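Local coordinates for protein cyclase (Streptomyces sp. R1128, PDB 3TFZ) that probably cyclises and aromatises a nascent polyketide chain in the R1128 biosynthetic pathway, as an aromatase/cyclase of the Bet v 1-like helix-grip superfamily, at residues A[38-43]-A[52-57]. Residues are numbered along the deposited sequence; the frame is centred on the assembly and turned at random.
Sequences EKVEIL and VRLHVD
Lys-39 and Glu-41 pair with His-55 and Arg-53 as the hydrogen-bonded pairs of two antiparallel strands, whose axes approach to 4.6 Å. The strands form a beta hairpin of the helix-grip fold; strand 37-46 is an edge strand of the antiparallel sheet within this chain. Arg-53 N gives its hydrogen to Glu-41 O at 2.7 Å, and His-55 N binds Lys-39 O with an N-H...O angle of 173°. Segment 38-43 starts with a classic beta bulge: Glu-38 and Lys-39 both face His-55. His-55 O takes a bond from Glu-38 N at 2.7 Å and a weak one from Lys-39 N.

One face carries Val-40, Ile-42, Val-52 and Leu-54. Val-40 straddles its neighbours: CG1 meets Val-52 CG2 at 3.7 Å, while CG2 lies beside Leu-54 CD2. Tyr-30 and Ala-31 of helix 30-33 touch Val-40. Leu-54 lies about 3 Å (nearest atoms) from a bound 3-cyclohexyl-1-propylsulfonic acid, probably from the crystallisation liquor, consistent with this face lining the fold's cavity.

The other face is polar. Lys-39 runs alongside the His-55 ring; with CG anti to the backbone N (chi1 -164°), its extended chain brings CD to 3.9 Å from ND1. That buried ND1 has no hydrogen-bond partner. Glu-41 and Arg-53 also run side by side, their carboxylate and guanidinium planes 1° apart. They form no salt bridge: Glu-41 OE2 rests on Arg-53 CG at 3.7 Å, and Arg-53 NE bonds to Thr-64 OG1. Near the bulge, two carboxylate oxygens, both acceptors and probably both charged, come close without a bond: Glu-38 OE2 stands 3.4 Å from Asp-57 OD2.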
ATOM      1  N   GLU A  38      18.965 -14.698  -3.530  1.00 32.07           N
ATOM      2  CA  GLU A  38      20.202 -15.460  -3.284  1.00 35.36           C
ATOM      3  C   GLU A  38      21.464 -14.881  -3.969  1.00 34.06           C
ATOM      4  O   GLU A  38      22.591 -15.113  -3.559  1.00 34.61           O
ATOM      5  CB  GLU A  38      20.038 -16.925  -3.739  1.00 37.75           C
ATOM      6  CG  GLU A  38      18.912 -17.695  -3.030  1.00 45.40           C
ATOM      7  CD  GLU A  38      19.044 -17.720  -1.493  1.00 57.36           C
ATOM      8  OE1 GLU A  38      19.906 -18.500  -0.983  1.00 63.74           O
ATOM      9  OE2 GLU A  38      18.306 -16.951  -0.787  1.00 61.63           O
ATOM     10  N   LYS A  39      21.269 -14.140  -5.038  1.00 32.22           N
ATOM     11  CA  LYS A  39      22.379 -13.769  -5.905  1.00 32.80           C
ATOM     12  C   LYS A  39      21.900 -12.672  -6.809  1.00 29.69           C
ATOM     13  O   LYS A  39      20.780 -12.699  -7.318  1.00 28.80           O
ATOM     14  CB  LYS A  39      22.891 -14.968  -6.726  1.00 35.16           C
ATOM     15  CG  LYS A  39      24.260 -14.782  -7.356  1.00 39.11           C
ATOM     16  CD  LYS A  39      24.654 -15.899  -8.343  1.00 44.51           C
ATOM     17  CE  LYS A  39      26.174 -15.738  -8.730  1.00 51.68           C
ATOM     18  NZ  LYS A  39      26.750 -16.724  -9.797  1.00 57.54           N
ATOM     19  N   VAL A  40      22.748 -11.686  -6.965  1.00 29.16           N
ATOM     20  CA  VAL A  40      22.536 -10.593  -7.866  1.00 29.75           C
ATOM     21  C   VAL A  40      23.769 -10.523  -8.773  1.00 32.58           C
ATOM     22  O   VAL A  40      24.916 -10.685  -8.294  1.00 34.49           O
ATOM     23  CB  VAL A  40      22.514  -9.221  -7.128  1.00 29.11           C
ATOM     24  CG1 VAL A  40      22.310  -8.078  -8.112  1.00 26.61           C
ATOM     25  CG2 VAL A  40      21.454  -9.171  -6.091  1.00 31.62           C
ATOM     26  N   GLU A  41      23.556 -10.145 -10.029  1.00 30.95           N
ATOM     27  CA  GLU A  41      24.642  -9.943 -10.915  1.00 32.19           C
ATOM     28  C   GLU A  41      24.396  -8.818 -11.910  1.00 29.87           C
ATOM     29  O   GLU A  41      23.375  -8.836 -12.559  1.00 26.67           O
ATOM     30  CB  GLU A  41      24.759 -11.243 -11.637  1.00 35.40           C
ATOM     31  CG  GLU A  41      25.889 -11.410 -12.533  1.00 44.92           C
ATOM     32  CD  GLU A  41      25.711 -12.753 -13.216  1.00 58.78           C
ATOM     33  OE1 GLU A  41      26.415 -12.944 -14.296  1.00 57.59           O
ATOM     34  OE2 GLU A  41      24.816 -13.552 -12.631  1.00 58.32           O
ATOM     35  N   ILE A  42      25.380  -7.912 -12.097  1.00 30.36           N
ATOM     36  CA  ILE A  42      25.186  -6.739 -12.915  1.00 29.33           C
ATOM     37  C   ILE A  42      25.656  -7.068 -14.249  1.00 32.02           C
ATOM     38  O   ILE A  42      26.819  -7.389 -14.455  1.00 35.99           O
ATOM     39  CB  ILE A  42      25.864  -5.463 -12.351  1.00 30.23           C
ATOM     40  CG1 ILE A  42      25.206  -5.067 -10.989  1.00 30.17           C
ATOM     41  CG2 ILE A  42      25.660  -4.297 -13.263  1.00 29.21           C
ATOM     42  CD1 ILE A  42      25.826  -3.785 -10.308  1.00 35.03           C
ATOM     43  N   LEU A  43      24.764  -6.990 -15.220  1.00 32.14           N
ATOM     44  CA  LEU A  43      25.183  -7.328 -16.591  1.00 34.12           C
ATOM     45  C   LEU A  43      25.583  -6.084 -17.372  1.00 35.13           C
ATOM     46  O   LEU A  43      26.426  -6.137 -18.289  1.00 38.44           O
ATOM     47  CB  LEU A  43      24.061  -8.108 -17.309  1.00 34.82           C
ATOM     48  CG  LEU A  43      23.719  -9.633 -17.382  1.00 36.35           C
ATOM     49  CD1 LEU A  43      24.443 -10.618 -16.432  1.00 30.55           C
ATOM     50  CD2 LEU A  43      22.220  -9.813 -17.372  1.00 26.89           C
ATOM     51  N   VAL A  52      20.260  -6.308 -14.710  1.00 25.87           N
ATOM     52  CA  VAL A  52      20.642  -7.077 -13.533  1.00 25.83           C
ATOM     53  C   VAL A  52      20.037  -8.471 -13.604  1.00 25.60           C
ATOM     54  O   VAL A  52      18.845  -8.654 -13.807  1.00 24.44           O
ATOM     55  CB  VAL A  52      20.339  -6.233 -12.164  1.00 22.53           C
ATOM     56  CG1 VAL A  52      19.169  -6.739 -11.491  1.00 25.75           C
ATOM     57  CG2 VAL A  52      21.408  -6.337 -11.207  1.00 24.74           C
ATOM     58  N   ARG A  53      20.895  -9.452 -13.425  1.00 26.12           N
ATOM     59  CA  ARG A  53      20.479 -10.833 -13.284  1.00 27.26           C
ATOM     60  C   ARG A  53      20.243 -11.255 -11.795  1.00 24.56           C
ATOM     61  O   ARG A  53      21.053 -11.002 -10.971  1.00 21.94           O
ATOM     62  CB  ARG A  53      21.507 -11.696 -13.971  1.00 30.23           C
ATOM     63  CG  ARG A  53      21.349 -13.122 -13.717  1.00 35.59           C
ATOM     64  CD  ARG A  53      19.959 -13.431 -13.901  1.00 36.85           C
ATOM     65  NE  ARG A  53      19.751 -14.778 -14.449  1.00 45.95           N
ATOM     66  CZ  ARG A  53      20.306 -15.217 -15.559  1.00 46.59           C
ATOM     67  NH1 ARG A  53      21.218 -14.438 -16.135  1.00 45.76           N
ATOM     68  NH2 ARG A  53      20.006 -16.450 -16.026  1.00 51.27           N
ATOM     69  N   LEU A  54      19.086 -11.857 -11.488  1.00 25.30           N
ATOM     70  CA  LEU A  54      18.664 -12.129 -10.096  1.00 25.06           C
ATOM     71  C   LEU A  54      18.296 -13.584  -9.909  1.00 25.15           C
ATOM     72  O   LEU A  54      17.544 -14.123 -10.658  1.00 28.17           O
ATOM     73  CB  LEU A  54      17.485 -11.221  -9.709  1.00 23.69           C
ATOM     74  CG  LEU A  54      17.780  -9.703  -9.574  1.00 29.11           C
ATOM     75  CD1 LEU A  54      16.659  -8.778  -9.989  1.00 26.91           C
ATOM     76  CD2 LEU A  54      18.182  -9.388  -8.147  1.00 33.05           C
ATOM     77  N   HIS A  55      18.800 -14.201  -8.867  1.00 26.46           N
ATOM     78  CA  HIS A  55      18.364 -15.559  -8.363  1.00 29.09           C
ATOM     79  C   HIS A  55      17.581 -15.327  -7.069  1.00 28.17           C
ATOM     80  O   HIS A  55      18.114 -14.785  -6.125  1.00 25.17           O
ATOM     81  CB  HIS A  55      19.575 -16.565  -8.147  1.00 31.71           C
ATOM     82  CG  HIS A  55      20.382 -16.784  -9.390  1.00 35.37           C
ATOM     83  ND1 HIS A  55      21.105 -15.762  -9.999  1.00 37.38           N
ATOM     84  CD2 HIS A  55      20.470 -17.859 -10.216  1.00 42.04           C
ATOM     85  CE1 HIS A  55      21.625 -16.229 -11.128  1.00 42.99           C
ATOM     86  NE2 HIS A  55      21.278 -17.499 -11.270  1.00 40.72           N
ATOM     87  N   VAL A  56      16.318 -15.769  -7.080  1.00 29.73           N
ATOM     88  CA  VAL A  56      15.310 -15.469  -6.048  1.00 29.59           C
ATOM     89  C   VAL A  56      14.494 -16.749  -5.781  1.00 34.17           C
ATOM     90  O   VAL A  56      13.864 -17.262  -6.703  1.00 33.01           O
ATOM     91  CB  VAL A  56      14.359 -14.326  -6.440  1.00 26.85           C
ATOM     92  CG1 VAL A  56      13.343 -13.995  -5.305  1.00 21.54           C
ATOM     93  CG2 VAL A  56      15.165 -13.023  -6.915  1.00 24.38           C
ATOM     94  N   ASP A  57      14.493 -17.269  -4.538  1.00 37.16           N
ATOM     95  CA  ASP A  57      13.486 -18.307  -4.284  1.00 43.38           C
ATOM     96  C   ASP A  57      12.031 -17.830  -4.207  1.00 42.18           C
ATOM     97  O   ASP A  57      11.684 -16.953  -3.431  1.00 40.49           O
ATOM     98  CB  ASP A  57      13.869 -19.304  -3.170  1.00 49.10           C
ATOM     99  CG  ASP A  57      14.616 -18.664  -2.099  1.00 52.26           C
ATOM    100  OD1 ASP A  57      13.997 -17.768  -1.486  1.00 60.00           O
ATOM    101  OD2 ASP A  57      15.807 -19.025  -1.904  1.00 58.70           O
TER